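Local coordinates for diketoreductase (Acinetobacter baylyi, PDB 4E12), which reduces dicarbonyl compounds with NADH and belongs to the 3-hydroxyacyl-CoA dehydrogenase family, probably also oxidising (3S)-3-hydroxyacyl-CoA with NAD(+), at residues K114-T119 / P164-Q169; V239-A244 / E264-K269. All coordinates share one frame; numbering follows the deposited sequence.

Interaction 1 of 2, residues K114-T119 / P164-Q169; sequences KTIFAT and PEVYQQ
Ile116, the first residue of strand 116-119, meets Val166 of helix 164-176 tip to tip, and its side chain carries the whole strand side of this contact. From CB, which points at the helix, the chain forks. Ile116 CG2 stands anti to the backbone N and touches Val166 CG1 at 3.8 Å. The other branch starts at Ile116 CG1, 4.0 Å from the same Val166 CG1, and runs on extended (chi2 173°) to CD1. That last methyl, Ile116 CD1, has two neighbours: Val166 CG1 at 3.9 Å and, a little closer, Gln169 OE1 at 3.6 Å. One valine methyl thus sits against both branches of the isoleucine, a fit suited to two beta-branched residues on a buried sheet face.

Gln169 crosses Ile116 obliquely and touches it through OE1 alone. Gln169 NE2 donates to Glu165 OE2 one helical turn back, 2.9 Å away and nearly straight at 168°. The glutamate oxygen lies in the amide plane, whereas the amide approaches from above the carboxylate plane. This bond probably helps to set the amide's rotation, but the glutamate is poorly ordered. Leu88 on the adjoining strand 88-91 also packs against Ile116, extending the apolar surface on the strand side. A helix lying on a central sheet through aliphatic side chains is characteristic of the alpha/beta layering of the Rossmann-type NAD-binding domain.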
loop_
_atom_site.group_PDB
_atom_site.type_symbol
_atom_site.label_atom_id
_atom_site.label_comp_id
_atom_site.label_asym_id
_atom_site.label_seq_id
_atom_site.Cartn_x
_atom_site.Cartn_y
_atom_site.Cartn_z
ATOM N N LYS A 114 -13.130 1.986 39.413
ATOM C CA LYS A 114 -13.896 1.570 38.240
ATOM C C LYS A 114 -13.266 2.017 36.923
ATOM O O LYS A 114 -13.563 1.447 35.868
ATOM C CB LYS A 114 -15.310 2.135 38.302
ATOM C CG LYS A 114 -15.352 3.649 38.346
ATOM C CD LYS A 114 -16.763 4.160 38.077
ATOM C CE LYS A 114 -16.773 5.678 38.079
ATOM N NZ LYS A 114 -18.139 6.213 37.813
ATOM N N THR A 115 -12.412 3.036 36.994
ATOM C CA THR A 115 -11.933 3.750 35.809
ATOM C C THR A 115 -11.050 2.937 34.860
ATOM O O THR A 115 -10.014 2.387 35.244
ATOM C CB THR A 115 -11.232 5.082 36.189
ATOM O OG1 THR A 115 -12.159 5.905 36.916
ATOM C CG2 THR A 115 -10.801 5.846 34.936
ATOM N N ILE A 116 -11.470 2.888 33.598
ATOM C CA ILE A 116 -10.647 2.301 32.545
ATOM C C ILE A 116 -9.682 3.356 32.026
ATOM O O ILE A 116 -10.074 4.510 31.823
ATOM C CB ILE A 116 -11.519 1.814 31.384
ATOM C CG1 ILE A 116 -12.477 0.737 31.894
ATOM C CG2 ILE A 116 -10.639 1.336 30.228
ATOM C CD1 ILE A 116 -13.515 0.277 30.899
ATOM N N PHE A 117 -8.422 2.975 31.842
ATOM C CA PHE A 117 -7.427 3.889 31.286
ATOM C C PHE A 117 -7.113 3.489 29.847
ATOM O O PHE A 117 -6.773 2.335 29.572
ATOM C CB PHE A 117 -6.104 3.842 32.061
ATOM C CG PHE A 117 -6.189 4.313 33.494
ATOM C CD1 PHE A 117 -7.295 5.013 33.964
ATOM C CD2 PHE A 117 -5.147 4.049 34.371
ATOM C CE1 PHE A 117 -7.363 5.446 35.290
ATOM C CE2 PHE A 117 -5.205 4.476 35.704
ATOM C CZ PHE A 117 -6.312 5.174 36.160
ATOM N N ALA A 118 -7.187 4.438 28.926
ATOM C CA ALA A 118 -6.771 4.142 27.559
ATOM C C ALA A 118 -5.761 5.181 27.070
ATOM O O ALA A 118 -5.990 6.389 27.187
ATOM C CB ALA A 118 -7.997 4.094 26.649
ATOM N N THR A 119 -4.640 4.709 26.533
ATOM C CA THR A 119 -3.617 5.583 25.956
ATOM C C THR A 119 -3.818 5.725 24.442
ATOM O O THR A 119 -4.179 4.754 23.774
ATOM C CB THR A 119 -2.190 5.017 26.234
ATOM O OG1 THR A 119 -1.207 5.858 25.623
ATOM C CG2 THR A 119 -2.052 3.590 25.708
ATOM N N PRO A 164 -10.331 -8.903 29.385
ATOM C CA PRO A 164 -11.113 -9.044 28.153
ATOM C C PRO A 164 -12.427 -8.286 28.195
ATOM O O PRO A 164 -12.870 -7.751 27.176
ATOM C CB PRO A 164 -11.361 -10.550 28.061
ATOM C CG PRO A 164 -10.232 -11.148 28.807
ATOM C CD PRO A 164 -9.966 -10.214 29.946
ATOM N N GLU A 165 -13.051 -8.253 29.369
ATOM C CA GLU A 165 -14.322 -7.560 29.548
ATOM C C GLU A 165 -14.156 -6.049 29.373
ATOM O O GLU A 165 -15.033 -5.369 28.825
ATOM C CB GLU A 165 -14.903 -7.884 30.930
ATOM C CG GLU A 165 -16.088 -7.014 31.346
ATOM C CD GLU A 165 -17.260 -7.080 30.383
ATOM O OE1 GLU A 165 -17.157 -7.775 29.351
ATOM O OE2 GLU A 165 -18.285 -6.419 30.659
ATOM N N VAL A 166 -13.036 -5.540 29.874
ATOM C CA VAL A 166 -12.652 -4.144 29.717
ATOM C C VAL A 166 -12.406 -3.871 28.241
ATOM O O VAL A 166 -12.925 -2.901 27.686
ATOM C CB VAL A 166 -11.370 -3.829 30.517
ATOM C CG1 VAL A 166 -10.801 -2.474 30.119
ATOM C CG2 VAL A 166 -11.687 -3.829 31.996
ATOM N N TYR A 167 -11.626 -4.742 27.611
ATOM C CA TYR A 167 -11.345 -4.632 26.181
ATOM C C TYR A 167 -12.651 -4.522 25.398
ATOM O O TYR A 167 -12.803 -3.626 24.576
ATOM C CB TYR A 167 -10.554 -5.853 25.720
ATOM C CG TYR A 167 -10.060 -5.818 24.292
ATOM C CD1 TYR A 167 -8.709 -5.610 24.011
ATOM C CD2 TYR A 167 -10.934 -5.996 23.222
ATOM C CE1 TYR A 167 -8.237 -5.584 22.690
ATOM C CE2 TYR A 167 -10.467 -5.970 21.884
ATOM C CZ TYR A 167 -9.123 -5.763 21.637
ATOM O OH TYR A 167 -8.652 -5.733 20.339
ATOM N N GLN A 168 -13.607 -5.410 25.657
ATOM C CA GLN A 168 -14.861 -5.362 24.927
ATOM C C GLN A 168 -15.659 -4.093 25.233
ATOM O O GLN A 168 -16.337 -3.558 24.353
ATOM C CB GLN A 168 -15.719 -6.607 25.178
ATOM C CG GLN A 168 -17.008 -6.607 24.376
ATOM C CD GLN A 168 -16.787 -6.781 22.873
ATOM O OE1 GLN A 168 -15.690 -7.125 22.423
ATOM N NE2 GLN A 168 -17.834 -6.536 22.092
ATOM N N GLN A 169 -15.590 -3.602 26.466
ATOM C CA GLN A 169 -16.285 -2.359 26.788
ATOM C C GLN A 169 -15.693 -1.196 25.986
ATOM O O GLN A 169 -16.437 -0.349 25.491
ATOM C CB GLN A 169 -16.248 -2.054 28.290
ATOM C CG GLN A 169 -16.872 -3.142 29.144
ATOM C CD GLN A 169 -16.889 -2.799 30.620
ATOM O OE1 GLN A 169 -16.576 -1.673 31.015
ATOM N NE2 GLN A 169 -17.245 -3.777 31.450
#

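Interaction 2 of 2, residues V239-A244 / E264-K269; sequences VGLTTA and ENYIDK. With SO4 (sulfate ion), chain I.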
loop_
_atom_site.group_PDB
_atom_site.type_symbol
_atom_site.label_atom_id
_atom_site.label_comp_id
_atom_site.label_asym_id
_atom_site.label_seq_id
_atom_site.Cartn_x
_atom_site.Cartn_y
_atom_site.Cartn_z
ATOM N N VAL A 239 0.231 13.363 4.982
ATOM C CA VAL A 239 0.898 13.169 6.265
ATOM C C VAL A 239 1.526 14.481 6.716
ATOM O O VAL A 239 1.421 14.872 7.883
ATOM C CB VAL A 239 2.025 12.106 6.158
ATOM C CG1 VAL A 239 2.770 11.969 7.484
ATOM C CG2 VAL A 239 1.437 10.767 5.763
ATOM N N GLY A 240 2.167 15.166 5.777
ATOM C CA GLY A 240 2.929 16.341 6.129
ATOM C C GLY A 240 4.388 15.992 6.019
ATOM O O GLY A 240 4.827 14.964 6.550
ATOM N N LEU A 241 5.142 16.809 5.310
ATOM C CA LEU A 241 6.528 16.449 5.071
ATOM C C LEU A 241 7.408 16.739 6.276
ATOM O O LEU A 241 8.422 16.064 6.490
ATOM C CB LEU A 241 7.036 17.099 3.791
ATOM C CG LEU A 241 6.248 16.806 2.509
ATOM C CD1 LEU A 241 7.048 17.393 1.333
ATOM C CD2 LEU A 241 6.018 15.297 2.336
ATOM N N THR A 242 7.024 17.713 7.094
ATOM C CA THR A 242 7.783 17.943 8.312
ATOM C C THR A 242 7.660 16.687 9.182
ATOM O O THR A 242 8.636 16.210 9.769
ATOM C CB THR A 242 7.296 19.196 9.111
ATOM O OG1 THR A 242 6.042 18.915 9.739
ATOM C CG2 THR A 242 7.096 20.371 8.177
ATOM N N THR A 243 6.456 16.131 9.236
ATOM C CA THR A 243 6.211 14.897 9.977
ATOM C C THR A 243 6.984 13.727 9.374
ATOM O O THR A 243 7.603 12.939 10.097
ATOM C CB THR A 243 4.707 14.561 10.010
ATOM O OG1 THR A 243 3.991 15.650 10.617
ATOM C CG2 THR A 243 4.464 13.280 10.793
ATOM N N ALA A 244 6.958 13.610 8.050
ATOM C CA ALA A 244 7.657 12.513 7.395
ATOM C C ALA A 244 9.167 12.642 7.609
ATOM O O ALA A 244 9.869 11.643 7.768
ATOM C CB ALA A 244 7.332 12.482 5.910
ATOM N N GLU A 264 16.509 18.941 2.221
ATOM C CA GLU A 264 17.129 19.764 1.196
ATOM C C GLU A 264 16.137 20.225 0.150
ATOM O O GLU A 264 16.120 21.404 -0.210
ATOM C CB GLU A 264 18.262 19.002 0.500
ATOM C CG GLU A 264 18.887 19.782 -0.658
ATOM C CD GLU A 264 19.961 18.994 -1.391
ATOM O OE1 GLU A 264 20.333 17.905 -0.906
ATOM O OE2 GLU A 264 20.431 19.463 -2.449
ATOM N N ASN A 265 15.305 19.307 -0.334
ATOM C CA ASN A 265 14.449 19.586 -1.472
ATOM C C ASN A 265 13.071 20.123 -1.137
ATOM O O ASN A 265 12.425 20.706 -2.005
ATOM C CB ASN A 265 14.321 18.348 -2.343
ATOM C CG ASN A 265 15.635 17.940 -2.927
ATOM O OD1 ASN A 265 16.260 18.719 -3.649
ATOM N ND2 ASN A 265 16.092 16.740 -2.594
ATOM N N TYR A 266 12.601 19.946 0.092
ATOM C CA TYR A 266 11.246 20.373 0.409
ATOM C C TYR A 266 11.169 21.227 1.653
ATOM O O TYR A 266 10.799 22.401 1.575
ATOM C CB TYR A 266 10.300 19.167 0.494
ATOM C CG TYR A 266 10.197 18.473 -0.839
ATOM C CD1 TYR A 266 11.133 17.510 -1.218
ATOM C CD2 TYR A 266 9.169 18.782 -1.728
ATOM C CE1 TYR A 266 11.050 16.874 -2.450
ATOM C CE2 TYR A 266 9.074 18.153 -2.960
ATOM C CZ TYR A 266 10.017 17.201 -3.314
ATOM O OH TYR A 266 9.920 16.583 -4.528
ATOM N N ILE A 267 11.535 20.657 2.791
ATOM C CA ILE A 267 11.477 21.384 4.052
ATOM C C ILE A 267 12.213 22.733 3.943
ATOM O O ILE A 267 11.718 23.761 4.413
ATOM C CB ILE A 267 12.120 20.569 5.207
ATOM C CG1 ILE A 267 11.518 19.157 5.298
ATOM C CG2 ILE A 267 11.940 21.295 6.529
ATOM C CD1 ILE A 267 10.023 19.142 5.373
ATOM N N ASP A 268 13.388 22.741 3.319
ATOM C CA ASP A 268 14.182 23.967 3.247
ATOM C C ASP A 268 13.586 24.984 2.292
ATOM O O ASP A 268 13.985 26.151 2.291
ATOM C CB ASP A 268 15.647 23.701 2.869
ATOM C CG ASP A 268 16.458 23.118 4.017
ATOM O OD1 ASP A 268 15.915 22.951 5.122
ATOM O OD2 ASP A 268 17.655 22.840 3.827
ATOM N N LYS A 269 12.623 24.553 1.490
ATOM C CA LYS A 269 11.961 25.455 0.555
ATOM C C LYS A 269 10.550 25.828 0.998
ATOM O O LYS A 269 9.795 26.424 0.227
ATOM C CB LYS A 269 11.910 24.826 -0.834
ATOM C CG LYS A 269 13.287 24.560 -1.425
ATOM C CD LYS A 269 13.181 24.096 -2.859
ATOM C CE LYS A 269 14.553 23.919 -3.484
ATOM N NZ LYS A 269 14.452 23.493 -4.910
HETATM S S SO4 I . 3.419 19.160 8.444
HETATM O O1 SO4 I . 4.279 20.010 7.611
HETATM O O2 SO4 I . 2.058 19.105 7.881
HETATM O O3 SO4 I . 3.356 19.729 9.800
HETATM O O4 SO4 I . 3.987 17.798 8.504
#
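Ile267 pushes its CD1 methyl against the first turn of helix 241-249, meeting backbone as much as side chain. Ile267 CD1 lies 3.6 Å from Leu241 O and 3.7 Å from Thr242 N, and it also reaches Leu241 CB at 3.9 Å. Both torsions of the isoleucine bend its longer branch (chi1 -53°, chi2 -53°), carrying CD1 over to the neighbouring helix although CB does not point straight at it. Beside it, Leu241 and Tyr266 cross: Leu241 CD1 rests on Tyr266 CB at 3.8 Å and comes obliquely to the start of the ring. This is the close-packed half, where a buried leucine and the aliphatic root of a tyrosine make an apolar joint without any polar bond between the segments.

Toward Thr242 the packing thins, with Thr242 CG2 only grazing Ile267 CD1 at 4.2 Å. Beyond it the chemistry turns polar, at a sulfate ion probably left by the crystallisation liquor. The sulfate fits too closely around Thr242 for its placement to be trusted in detail. With that caution, Thr243 N at 3.1 Å and Thr243 OG1 at 3.0 Å appear to donate to one oxygen, sulfate O4, at the helix start. Gly240, the N-cap residue, has a positive phi (107°) that suits glycine and lets the chain turn directly from helix 232-239 into helix 241-249.

Around the joint, Phe236 of helix 232-239 and Phe280 near the C-terminus pack on Leu241, while Leu272 touches both Thr242 and Ile267. The start of helix 241-249 is thereby set between helix 232-239, the end of helix 253-267 and the C-terminal loop in the all-helical C-terminal region.

How the interactions relate
Interaction 1 and interaction 2 lie on opposite sides of the chain's centre, their own centres about 38 Å apart, and share no helix or strand. The first joins a beta strand to a helix within the NAD-binding domain; the second joins two helices within the C-terminal domain. Both depend on aliphatic contacts, with an isoleucine prominent in each. In 114-119/164-169 the touching aliphatic pair is buried and polar atoms appear at a glutamine margin. In 239-244/264-269 only the leucine among the touching residues is buried, and the isoleucine packs partly on backbone. There a helix start also lies beside a sulfate, probably from the crystallisation liquor, a feature interaction 1 lacks.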